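PDB 5L6G: xylooligosaccharide oxidase from Myceliophthora thermophila, which catalyses the oxidation of the C1 hydroxyl of xylooligosaccharides to lactones, reducing oxygen to hydrogen peroxide with a bicovalently bound FAD. Local coordinates for residues A[124-132]-A[220-228]; A[180-190]-A[205-213]. All coordinates share one frame; numbering follows the deposited sequence.

In the fold
Both contacts are built on the antiparallel sheet of the PCMH-type FAD-binding domain, and contact 2 is nested in the chain loop that contact 1 closes. Strands 219-229 and 183-189 are neighbours in this sheet: Ala221 N probably donates to Asp187 O, and Arg224 NE to Ser185 OG. Contact 1 joins two strands edge to edge, mainly through backbone hydrogen bonds; it is partly buried, with one face in the core and polar residues on the other. Contact 2 is buried and sets the helix 204-213 against strand 183-189, with no direct hydrogen bond between its segments. Aliphatic and phenylalanine carbons, with the alkyl part of Arg211, do the work there, aided by one bridging water.

Contact 1: residues A[124-132]-A[220-228]; sequences THIATVQPG and VASFRFKTF. With FAD (flavin-adenine dinucleotide), chain D; NAG (2-acetamido-2-deoxy-beta-D-glucopyranose), chain B.
Backbone hydrogen bonds tie Ala127 to Phe225 and Val129 to Phe223, two hydrogen-bonded antiparallel pairs with the non-hydrogen-bonded pair Thr128-Arg224 between them. The bond from Val129 N to Phe223 O is 2.8 Å long and nearly straight (174° at the hydrogen). Arg224 CA adds a CH...O contact to Ala127 O at 3.2 Å. Beyond the last bridged pair, Thr227 OG1 donates to His125 O at 2.8 Å, in the carbonyl plane on a lone pair; chi1 of 65° holds this hydroxyl between the backbone N and the carbonyl carbon of Thr227, and it also meets Arg148 NE.

Apolar contacts fill the face that carries Ala127, Val129, Phe223 and Phe225. Val129 CG2 approaches Phe225 CD2 obliquely at 3.7 Å, while Val129 O lies in the plane of the Phe223 ring, at its edge. Helices 135-146 and 160-165 cover this face of the antiparallel sheet, which lies in the PCMH-type FAD-binding domain. At the far end Pro131 CB rests 3.2 Å from Val220 O and 3.7 Å from FAD N6A. Val220 grips the adenine by two backbone bonds: its N donates to FAD N1A, and its O receives FAD N6A at 3.0 Å.

On the opposite face the contacts are mixed. Thr128 lies alongside Arg224, pointing the same way, with OG1 3.6 Å from Arg224 CD. The arginine chain, bent at chi2 and chi3, carries its guanidinium to Ser185 and to a salt bridge with Asp187. Ile126 crosses the same chain through CG2 and sets CD1 beside Lys226 CG. Water links Gln130 NE2 to Ala221 O, and that amide also makes a weak hydrogen bond to O7 of the N-acetylglucosamine.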
loop_
_atom_site.group_PDB
_atom_site.type_symbol
_atom_site.label_atom_id
_atom_site.label_comp_id
_atom_site.label_asym_id
_atom_site.label_seq_id
_atom_site.Cartn_x
_atom_site.Cartn_y
_atom_site.Cartn_z
ATOM N N THR A 124 27.284 -3.167 2.718
ATOM C CA THR A 124 26.481 -2.942 1.537
ATOM C C THR A 124 25.237 -2.124 1.841
ATOM O O THR A 124 24.583 -1.644 0.929
ATOM C CB THR A 124 26.025 -4.274 0.950
ATOM O OG1 THR A 124 25.168 -4.936 1.896
ATOM C CG2 THR A 124 27.233 -5.147 0.630
ATOM N N HIS A 125 24.915 -1.986 3.123
ATOM C CA HIS A 125 23.677 -1.342 3.574
ATOM C C HIS A 125 22.429 -2.025 3.012
ATOM O O HIS A 125 21.389 -1.394 2.887
ATOM C CB HIS A 125 23.668 0.145 3.233
ATOM C CG HIS A 125 24.966 0.832 3.500
ATOM N ND1 HIS A 125 25.548 0.864 4.748
ATOM C CD2 HIS A 125 25.794 1.522 2.680
ATOM C CE1 HIS A 125 26.684 1.539 4.685
ATOM N NE2 HIS A 125 26.853 1.955 3.443
ATOM N N ILE A 126 22.541 -3.310 2.683
ATOM C CA ILE A 126 21.393 -4.093 2.243
ATOM C C ILE A 126 20.727 -4.677 3.480
ATOM O O ILE A 126 21.400 -5.284 4.321
ATOM C CB ILE A 126 21.795 -5.274 1.325
ATOM C CG1 ILE A 126 22.551 -4.784 0.092
ATOM C CG2 ILE A 126 20.564 -6.081 0.916
ATOM C CD1 ILE A 126 21.746 -3.959 -0.872
ATOM N N ALA A 127 19.416 -4.501 3.593
ATOM C CA ALA A 127 18.677 -5.036 4.719
ATOM C C ALA A 127 18.001 -6.325 4.324
ATOM O O ALA A 127 17.284 -6.367 3.322
ATOM C CB ALA A 127 17.624 -4.052 5.193
ATOM N N THR A 128 18.206 -7.363 5.122
ATOM C CA THR A 128 17.464 -8.600 4.951
ATOM C C THR A 128 16.255 -8.577 5.887
ATOM O O THR A 128 16.391 -8.501 7.113
ATOM C CB THR A 128 18.359 -9.827 5.180
ATOM O OG1 THR A 128 19.468 -9.752 4.282
ATOM C CG2 THR A 128 17.594 -11.123 4.929
ATOM N N VAL A 129 15.074 -8.664 5.297
ATOM C CA VAL A 129 13.857 -8.386 6.026
ATOM C C VAL A 129 12.917 -9.568 5.911
ATOM O O VAL A 129 12.511 -9.939 4.821
ATOM C CB VAL A 129 13.163 -7.151 5.452
ATOM C CG1 VAL A 129 11.856 -6.891 6.189
ATOM C CG2 VAL A 129 14.114 -5.954 5.496
ATOM N N GLN A 130 12.575 -10.139 7.045
ATOM C CA GLN A 130 11.605 -11.206 7.081
ATOM C C GLN A 130 10.223 -10.668 6.749
ATOM O O GLN A 130 9.900 -9.505 7.007
ATOM C CB GLN A 130 11.626 -11.881 8.434
ATOM C CG GLN A 130 12.893 -12.684 8.650
ATOM C CD GLN A 130 12.767 -13.636 9.787
ATOM O OE1 GLN A 130 12.517 -13.233 10.920
ATOM N NE2 GLN A 130 12.954 -14.929 9.501
ATOM N N PRO A 131 9.383 -11.528 6.177
ATOM C CA PRO A 131 8.213 -11.035 5.490
ATOM C C PRO A 131 7.074 -10.588 6.388
ATOM O O PRO A 131 6.134 -9.997 5.894
ATOM C CB PRO A 131 7.786 -12.244 4.655
ATOM C CG PRO A 131 8.198 -13.400 5.472
ATOM C CD PRO A 131 9.536 -12.978 6.028
ATOM N N GLY A 132 7.126 -10.923 7.671
ATOM C CA GLY A 132 6.168 -10.400 8.646
ATOM C C GLY A 132 6.617 -9.153 9.361
ATOM O O GLY A 132 5.938 -8.727 10.301
ATOM N N VAL A 220 6.519 -14.696 -0.536
ATOM C CA VAL A 220 7.870 -14.182 -0.327
ATOM C C VAL A 220 8.268 -14.516 1.107
ATOM O O VAL A 220 7.569 -14.155 2.057
ATOM C CB VAL A 220 7.928 -12.672 -0.568
ATOM C CG1 VAL A 220 9.295 -12.133 -0.206
ATOM C CG2 VAL A 220 7.619 -12.372 -2.016
ATOM N N ALA A 221 9.361 -15.256 1.242
ATOM C CA ALA A 221 9.843 -15.722 2.535
ATOM C C ALA A 221 10.974 -14.879 3.080
ATOM O O ALA A 221 11.278 -14.961 4.263
ATOM C CB ALA A 221 10.287 -17.181 2.437
ATOM N N SER A 222 11.603 -14.079 2.228
ATOM C CA SER A 222 12.620 -13.155 2.667
ATOM C C SER A 222 12.736 -12.090 1.610
ATOM O O SER A 222 12.641 -12.402 0.415
ATOM C CB SER A 222 13.966 -13.845 2.864
ATOM O OG SER A 222 14.912 -12.931 3.409
ATOM N N PHE A 223 12.879 -10.839 2.060
ATOM C CA PHE A 223 13.178 -9.698 1.201
ATOM C C PHE A 223 14.596 -9.227 1.454
ATOM O O PHE A 223 15.064 -9.273 2.582
ATOM C CB PHE A 223 12.287 -8.484 1.550
ATOM C CG PHE A 223 10.846 -8.655 1.217
ATOM C CD1 PHE A 223 9.985 -9.258 2.115
ATOM C CD2 PHE A 223 10.335 -8.213 0.007
ATOM C CE1 PHE A 223 8.646 -9.409 1.810
ATOM C CE2 PHE A 223 8.990 -8.359 -0.302
ATOM C CZ PHE A 223 8.136 -8.958 0.597
ATOM N N ARG A 224 15.265 -8.737 0.412
ATOM C CA ARG A 224 16.430 -7.866 0.602
ATOM C C ARG A 224 16.078 -6.518 0.054
ATOM O O ARG A 224 15.575 -6.402 -1.071
ATOM C CB ARG A 224 17.686 -8.345 -0.125
ATOM C CG ARG A 224 18.644 -9.120 0.736
ATOM C CD ARG A 224 18.090 -10.480 1.016
ATOM N NE ARG A 224 17.542 -11.072 -0.195
ATOM C CZ ARG A 224 16.821 -12.194 -0.222
ATOM N NH1 ARG A 224 16.605 -12.888 0.904
ATOM N NH2 ARG A 224 16.367 -12.637 -1.397
ATOM N N PHE A 225 16.348 -5.499 0.853
ATOM C CA PHE A 225 16.067 -4.142 0.475
ATOM C C PHE A 225 17.370 -3.375 0.429
ATOM O O PHE A 225 18.167 -3.439 1.363
ATOM C CB PHE A 225 15.151 -3.485 1.512
ATOM C CG PHE A 225 13.697 -3.849 1.366
ATOM C CD1 PHE A 225 12.859 -3.108 0.543
ATOM C CD2 PHE A 225 13.170 -4.899 2.070
ATOM C CE1 PHE A 225 11.513 -3.434 0.410
ATOM C CE2 PHE A 225 11.839 -5.239 1.942
ATOM C CZ PHE A 225 11.003 -4.504 1.113
ATOM N N LYS A 226 17.577 -2.641 -0.655
ATOM C CA LYS A 226 18.534 -1.546 -0.646
ATOM C C LYS A 226 18.021 -0.446 0.293
ATOM O O LYS A 226 16.824 -0.379 0.628
ATOM C CB LYS A 226 18.715 -0.986 -2.055
ATOM C CG LYS A 226 19.653 -1.815 -2.911
ATOM C CD LYS A 226 19.616 -1.405 -4.386
ATOM C CE LYS A 226 20.711 -2.133 -5.167
ATOM N NZ LYS A 226 20.524 -2.031 -6.655
ATOM N N THR A 227 18.937 0.430 0.699
ATOM C CA THR A 227 18.580 1.532 1.563
ATOM C C THR A 227 19.284 2.800 1.105
ATOM O O THR A 227 20.286 2.736 0.398
ATOM C CB THR A 227 18.983 1.258 3.025
ATOM O OG1 THR A 227 20.418 1.170 3.134
ATOM C CG2 THR A 227 18.344 -0.005 3.533
ATOM N N PHE A 228 18.776 3.933 1.557
ATOM C CA PHE A 228 19.483 5.207 1.425
ATOM C C PHE A 228 19.896 5.675 2.815
ATOM O O PHE A 228 19.354 5.211 3.812
ATOM C CB PHE A 228 18.643 6.260 0.698
ATOM C CG PHE A 228 17.311 6.557 1.340
ATOM C CD1 PHE A 228 17.196 7.524 2.331
ATOM C CD2 PHE A 228 16.148 5.903 0.908
ATOM C CE1 PHE A 228 15.962 7.817 2.896
ATOM C CE2 PHE A 228 14.915 6.183 1.470
ATOM C CZ PHE A 228 14.821 7.139 2.475
HETATM P PA FAD D . -1.816 -8.280 4.408
HETATM O O1A FAD D . -1.065 -9.202 5.339
HETATM O O2A FAD D . -3.293 -8.170 4.620
HETATM O O5B FAD D . -1.434 -8.589 2.914
HETATM C C5B FAD D . -1.950 -7.863 1.795
HETATM C C4B FAD D . -1.827 -8.699 0.541
HETATM O O4B FAD D . -0.451 -9.010 0.314
HETATM C C3B FAD D . -2.554 -10.030 0.649
HETATM O O3B FAD D . -3.003 -10.420 -0.632
HETATM C C2B FAD D . -1.475 -10.979 1.102
HETATM O O2B FAD D . -1.758 -12.344 0.822
HETATM C C1B FAD D . -0.275 -10.431 0.362
HETATM N N9A FAD D . 0.963 -10.769 1.069
HETATM C C8A FAD D . 1.297 -10.501 2.329
HETATM N N7A FAD D . 2.524 -10.999 2.616
HETATM C C5A FAD D . 2.951 -11.573 1.492
HETATM C C6A FAD D . 4.151 -12.314 1.112
HETATM N N6A FAD D . 5.107 -12.455 2.051
HETATM N N1A FAD D . 4.212 -12.804 -0.144
HETATM C C2A FAD D . 3.249 -12.629 -1.053
HETATM N N3A FAD D . 2.102 -11.946 -0.765
HETATM C C4A FAD D . 1.931 -11.421 0.479
HETATM N N1 FAD D . -0.379 2.006 1.818
HETATM C C2 FAD D . 0.433 2.931 1.215
HETATM O O2 FAD D . 0.783 2.750 0.016
HETATM N N3 FAD D . 0.887 4.008 1.901
HETATM C C4 FAD D . 0.581 4.229 3.203
HETATM O O4 FAD D . 0.994 5.229 3.855
HETATM C C4X FAD D . -0.297 3.279 3.918
HETATM N N5 FAD D . -0.662 3.423 5.225
HETATM C C5X FAD D . -1.460 2.507 5.891
HETATM C C6 FAD D . -1.806 2.649 7.242
HETATM C C7 FAD D . -2.634 1.697 7.858
HETATM C C7M FAD D . -2.999 1.900 9.308
HETATM C C8 FAD D . -3.121 0.489 7.106
HETATM C C8M FAD D . -3.959 -0.597 7.772
HETATM C C9 FAD D . -2.753 0.365 5.771
HETATM C C9A FAD D . -1.958 1.329 5.126
HETATM N N10 FAD D . -1.594 1.222 3.757
HETATM C C10 FAD D . -0.774 2.149 3.110
HETATM C "C1'" FAD D . -2.040 0.110 2.926
HETATM C "C2'" FAD D . -1.062 -1.022 2.911
HETATM O "O2'" FAD D . -0.001 -0.653 2.026
HETATM C "C3'" FAD D . -1.801 -2.210 2.321
HETATM O "O3'" FAD D . -2.972 -2.521 3.086
HETATM C "C4'" FAD D . -0.852 -3.411 2.309
HETATM O "O4'" FAD D . -1.191 -4.257 1.201
HETATM C "C5'" FAD D . -0.939 -4.137 3.628
HETATM O "O5'" FAD D . 0.182 -5.012 3.768
HETATM P P FAD D . 0.108 -6.105 4.904
HETATM O O1P FAD D . 1.251 -7.064 4.798
HETATM O O2P FAD D . -0.108 -5.446 6.229
HETATM O O3P FAD D . -1.320 -6.764 4.602
HETATM C C1 NAG B . 15.362 -13.442 14.859
HETATM C C2 NAG B . 15.073 -14.923 14.909
HETATM C C3 NAG B . 15.315 -15.535 16.282
HETATM C C4 NAG B . 16.620 -15.054 16.896
HETATM C C5 NAG B . 16.753 -13.540 16.813
HETATM C C6 NAG B . 18.178 -13.140 17.208
HETATM C C7 NAG B . 13.318 -15.598 13.331
HETATM C C8 NAG B . 11.848 -15.757 13.101
HETATM N N2 NAG B . 13.688 -15.124 14.514
HETATM O O3 NAG B . 15.349 -16.928 16.083
HETATM O O4 NAG B . 16.677 -15.377 18.275
HETATM O O5 NAG B . 16.550 -13.070 15.505
HETATM O O6 NAG B . 18.431 -11.803 16.836
HETATM O O7 NAG B . 14.088 -15.929 12.435
HETATM O O HOH W 1 21.822 -0.329 -0.107
HETATM O O HOH W 2 13.018 -15.292 6.276
#

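Contact 2: residues A[180-190]-A[205-213]. With XYP (beta-D-xylopyranose), chain J.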
loop_
_atom_site.group_PDB
_atom_site.type_symbol
_atom_site.label_atom_id
_atom_site.label_comp_id
_atom_site.label_asym_id
_atom_site.label_seq_id
_atom_site.Cartn_x
_atom_site.Cartn_y
_atom_site.Cartn_z
ATOM N N VAL A 180 8.277 -0.827 -3.141
ATOM C CA VAL A 180 8.599 -1.828 -4.150
ATOM C C VAL A 180 9.905 -1.519 -4.902
ATOM O O VAL A 180 10.616 -2.414 -5.344
ATOM C CB VAL A 180 7.438 -2.012 -5.148
ATOM C CG1 VAL A 180 7.293 -0.825 -6.088
ATOM C CG2 VAL A 180 7.624 -3.276 -5.943
ATOM N N ASP A 181 10.244 -0.250 -4.989
ATOM C CA ASP A 181 11.466 0.178 -5.674
ATOM C C ASP A 181 12.746 -0.083 -4.917
ATOM O O ASP A 181 13.846 0.048 -5.470
ATOM C CB ASP A 181 11.358 1.663 -6.005
ATOM C CG ASP A 181 10.224 1.946 -6.961
ATOM O OD1 ASP A 181 10.031 1.109 -7.867
ATOM O OD2 ASP A 181 9.536 2.979 -6.809
ATOM N N TRP A 182 12.628 -0.434 -3.643
ATOM C CA TRP A 182 13.814 -0.692 -2.831
ATOM C C TRP A 182 14.087 -2.184 -2.686
ATOM O O TRP A 182 15.116 -2.582 -2.135
ATOM C CB TRP A 182 13.675 0.042 -1.498
ATOM C CG TRP A 182 13.734 1.444 -1.794
ATOM C CD1 TRP A 182 12.708 2.238 -2.157
ATOM C CD2 TRP A 182 14.916 2.231 -1.900
ATOM N NE1 TRP A 182 13.164 3.486 -2.471
ATOM C CE2 TRP A 182 14.522 3.512 -2.309
ATOM C CE3 TRP A 182 16.278 1.972 -1.683
ATOM C CZ2 TRP A 182 15.427 4.546 -2.483
ATOM C CZ3 TRP A 182 17.172 2.998 -1.860
ATOM C CH2 TRP A 182 16.747 4.269 -2.261
ATOM N N ILE A 183 13.201 -3.012 -3.231
ATOM C CA ILE A 183 13.446 -4.440 -3.237
ATOM C C ILE A 183 14.576 -4.735 -4.223
ATOM O O ILE A 183 14.510 -4.350 -5.398
ATOM C CB ILE A 183 12.201 -5.253 -3.627
ATOM C CG1 ILE A 183 11.069 -5.001 -2.629
ATOM C CG2 ILE A 183 12.572 -6.730 -3.691
ATOM C CD1 ILE A 183 9.740 -5.617 -3.040
ATOM N N THR A 184 15.622 -5.400 -3.746
ATOM C CA THR A 184 16.699 -5.838 -4.637
ATOM C C THR A 184 16.626 -7.342 -4.927
ATOM O O THR A 184 17.088 -7.790 -5.974
ATOM C CB THR A 184 18.095 -5.442 -4.106
ATOM O OG1 THR A 184 19.081 -5.734 -5.098
ATOM C CG2 THR A 184 18.438 -6.185 -2.856
ATOM N N SER A 185 16.074 -8.115 -4.004
ATOM C CA SER A 185 15.817 -9.527 -4.257
ATOM C C SER A 185 14.796 -10.071 -3.263
ATOM O O SER A 185 14.527 -9.466 -2.228
ATOM C CB SER A 185 17.113 -10.352 -4.215
ATOM O OG SER A 185 17.607 -10.468 -2.891
ATOM N N ALA A 186 14.236 -11.225 -3.591
ATOM C CA ALA A 186 13.263 -11.875 -2.732
ATOM C C ALA A 186 13.414 -13.376 -2.884
ATOM O O ALA A 186 13.619 -13.860 -3.996
ATOM C CB ALA A 186 11.853 -11.476 -3.120
ATOM N N ASP A 187 13.307 -14.096 -1.774
ATOM C CA ASP A 187 13.189 -15.541 -1.815
ATOM C C ASP A 187 11.714 -15.878 -1.764
ATOM O O ASP A 187 10.979 -15.327 -0.943
ATOM C CB ASP A 187 13.905 -16.183 -0.642
ATOM C CG ASP A 187 15.397 -15.890 -0.628
ATOM O OD1 ASP A 187 15.988 -15.625 -1.698
ATOM O OD2 ASP A 187 15.959 -15.891 0.470
ATOM N N VAL A 188 11.274 -16.765 -2.644
ATOM C CA VAL A 188 9.871 -17.023 -2.825
ATOM C C VAL A 188 9.578 -18.504 -2.771
ATOM O O VAL A 188 10.311 -19.306 -3.357
ATOM C CB VAL A 188 9.384 -16.484 -4.199
ATOM C CG1 VAL A 188 7.860 -16.508 -4.277
ATOM C CG2 VAL A 188 9.942 -15.082 -4.439
ATOM N N VAL A 189 8.515 -18.847 -2.060
ATOM C CA VAL A 189 7.967 -20.203 -2.048
ATOM C C VAL A 189 6.851 -20.244 -3.076
ATOM O O VAL A 189 5.846 -19.541 -2.937
ATOM C CB VAL A 189 7.380 -20.555 -0.669
ATOM C CG1 VAL A 189 6.792 -21.965 -0.659
ATOM C CG2 VAL A 189 8.473 -20.418 0.384
ATOM N N LEU A 190 7.027 -21.053 -4.104
ATOM C CA LEU A 190 6.023 -21.189 -5.157
ATOM C C LEU A 190 4.903 -22.149 -4.762
ATOM O O LEU A 190 5.001 -22.853 -3.768
ATOM C CB LEU A 190 6.691 -21.666 -6.446
ATOM C CG LEU A 190 7.830 -20.793 -6.960
ATOM C CD1 LEU A 190 8.421 -21.399 -8.231
ATOM C CD2 LEU A 190 7.372 -19.388 -7.229
ATOM N N ASP A 205 11.329 -12.583 -14.837
ATOM C CA ASP A 205 9.867 -12.480 -14.994
ATOM C C ASP A 205 9.151 -12.432 -13.644
ATOM O O ASP A 205 8.225 -11.650 -13.453
ATOM C CB ASP A 205 9.296 -13.635 -15.797
ATOM C CG ASP A 205 9.637 -13.564 -17.262
ATOM O OD1 ASP A 205 9.931 -12.466 -17.790
ATOM O OD2 ASP A 205 9.631 -14.647 -17.897
ATOM N N LEU A 206 9.571 -13.294 -12.724
ATOM C CA LEU A 206 8.989 -13.344 -11.391
ATOM C C LEU A 206 9.321 -12.064 -10.638
ATOM O O LEU A 206 8.471 -11.507 -9.955
ATOM C CB LEU A 206 9.510 -14.569 -10.623
ATOM C CG LEU A 206 9.170 -14.628 -9.130
ATOM C CD1 LEU A 206 7.672 -14.525 -8.907
ATOM C CD2 LEU A 206 9.709 -15.907 -8.517
ATOM N N PHE A 207 10.553 -11.592 -10.774
ATOM C CA PHE A 207 10.951 -10.354 -10.121
ATOM C C PHE A 207 10.071 -9.211 -10.613
ATOM O O PHE A 207 9.569 -8.413 -9.827
ATOM C CB PHE A 207 12.416 -10.058 -10.400
ATOM C CG PHE A 207 13.004 -9.054 -9.464
ATOM C CD1 PHE A 207 12.888 -9.231 -8.094
ATOM C CD2 PHE A 207 13.669 -7.953 -9.937
ATOM C CE1 PHE A 207 13.432 -8.314 -7.209
ATOM C CE2 PHE A 207 14.226 -7.029 -9.056
ATOM C CZ PHE A 207 14.101 -7.218 -7.691
ATOM N N TRP A 208 9.854 -9.168 -11.921
ATOM C CA TRP A 208 8.925 -8.207 -12.520
ATOM C C TRP A 208 7.520 -8.376 -11.932
ATOM O O TRP A 208 6.939 -7.410 -11.445
ATOM C CB TRP A 208 8.923 -8.364 -14.053
ATOM C CG TRP A 208 8.015 -7.402 -14.771
ATOM C CD1 TRP A 208 8.333 -6.172 -15.238
ATOM C CD2 TRP A 208 6.635 -7.612 -15.099
ATOM N NE1 TRP A 208 7.240 -5.594 -15.845
ATOM C CE2 TRP A 208 6.183 -6.459 -15.760
ATOM C CE3 TRP A 208 5.740 -8.664 -14.890
ATOM C CZ2 TRP A 208 4.882 -6.330 -16.219
ATOM C CZ3 TRP A 208 4.452 -8.539 -15.353
ATOM C CH2 TRP A 208 4.030 -7.380 -16.000
ATOM N N ALA A 209 6.986 -9.597 -11.931
ATOM C CA ALA A 209 5.621 -9.820 -11.435
ATOM C C ALA A 209 5.469 -9.489 -9.939
ATOM O O ALA A 209 4.477 -8.877 -9.528
ATOM C CB ALA A 209 5.155 -11.240 -11.725
ATOM N N LEU A 210 6.467 -9.841 -9.133
ATOM C CA LEU A 210 6.439 -9.539 -7.705
ATOM C C LEU A 210 6.310 -8.064 -7.403
ATOM O O LEU A 210 5.684 -7.683 -6.403
ATOM C CB LEU A 210 7.721 -10.004 -7.006
ATOM C CG LEU A 210 7.932 -11.500 -6.841
ATOM C CD1 LEU A 210 9.297 -11.737 -6.204
ATOM C CD2 LEU A 210 6.816 -12.116 -6.016
ATOM N N ARG A 211 6.947 -7.251 -8.242
ATOM C CA ARG A 211 7.128 -5.865 -7.947
ATOM C C ARG A 211 5.952 -5.040 -8.428
ATOM O O ARG A 211 6.108 -4.160 -9.283
ATOM C CB ARG A 211 8.484 -5.381 -8.488
ATOM C CG ARG A 211 9.550 -5.750 -7.471
ATOM C CD ARG A 211 10.894 -6.008 -8.042
ATOM N NE ARG A 211 11.517 -4.891 -8.719
ATOM C CZ ARG A 211 11.658 -4.782 -10.033
ATOM N NH1 ARG A 211 11.132 -5.683 -10.863
ATOM N NH2 ARG A 211 12.323 -3.740 -10.527
ATOM N N GLY A 212 4.796 -5.337 -7.823
ATOM C CA GLY A 212 3.520 -4.696 -8.131
ATOM C C GLY A 212 2.310 -5.598 -7.927
ATOM O O GLY A 212 1.218 -5.110 -7.625
ATOM N N ALA A 213 2.500 -6.907 -8.103
ATOM C CA ALA A 213 1.398 -7.862 -8.020
ATOM C C ALA A 213 1.771 -9.120 -7.242
ATOM O O ALA A 213 1.186 -10.182 -7.453
ATOM C CB ALA A 213 0.923 -8.213 -9.421
HETATM O O1 XYP J . 15.559 7.213 -6.514
HETATM C C1 XYP J . 15.504 5.853 -6.966
HETATM C C2 XYP J . 16.685 5.068 -6.395
HETATM C C3 XYP J . 16.568 3.576 -6.700
HETATM C C4 XYP J . 15.161 3.071 -6.381
HETATM C C5 XYP J . 14.098 3.957 -7.027
HETATM O O2 XYP J . 17.888 5.602 -6.958
HETATM O O3 XYP J . 17.538 2.817 -5.954
HETATM O O4 XYP J . 15.029 1.724 -6.845
HETATM O O5 XYP J . 14.258 5.286 -6.551
HETATM O O HOH W 3 12.807 -3.086 -6.964
#
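Arg211 meets Val180, their side chains crossing at about a right angle. Arg211 CB sits 3.4 Å from Val180 CG2, and the same methyl touches Arg211 CG. Val180 turns CG2 anti to its backbone N, which aims this branch at Arg211. Arg211 CD comes next, 3.4 Å above the centre of the Phe207 ring, one turn earlier. NE then donates to a water at 2.8 Å, and this water donates in turn to Val180 O and Ile183 O, 2.6 Å from the latter. One water thus joins the guanidinium edge to two carbonyls of the loop and strand. At the tip, the guanidinium lays one face over the rim of the Phe207 ring at CE2, and NH1 makes a straight but weak bond (173°) to Phe207 O; NH1 is also bound to Ala396 O. Layered on the ring and tethered at its edge, the group has little freedom to rotate.

Phe207 faces the strand with its outer carbons. Ile183 O meets the ring edge at CZ, close to the ring plane, and Thr184 O comes obliquely to CZ at 3.5 Å. Ile183 CG2 and Phe207 CE1 close the gap between these side chains, which run past each other in opposite directions.

Further along, Leu210 CD1 reaches Val188 CG2 at 3.8 Å and Ala186 CB at 4.0 Å, and Leu206 CD2 lies against both Val188 and Leu190. The helix runs almost square to the strand (101°, axes 9.7 Å apart). It connects the parallel strands 195-199 and 219-229, which lie on either side of strand 183-189: a split beta-alpha-beta unit of the FAD-binding domain.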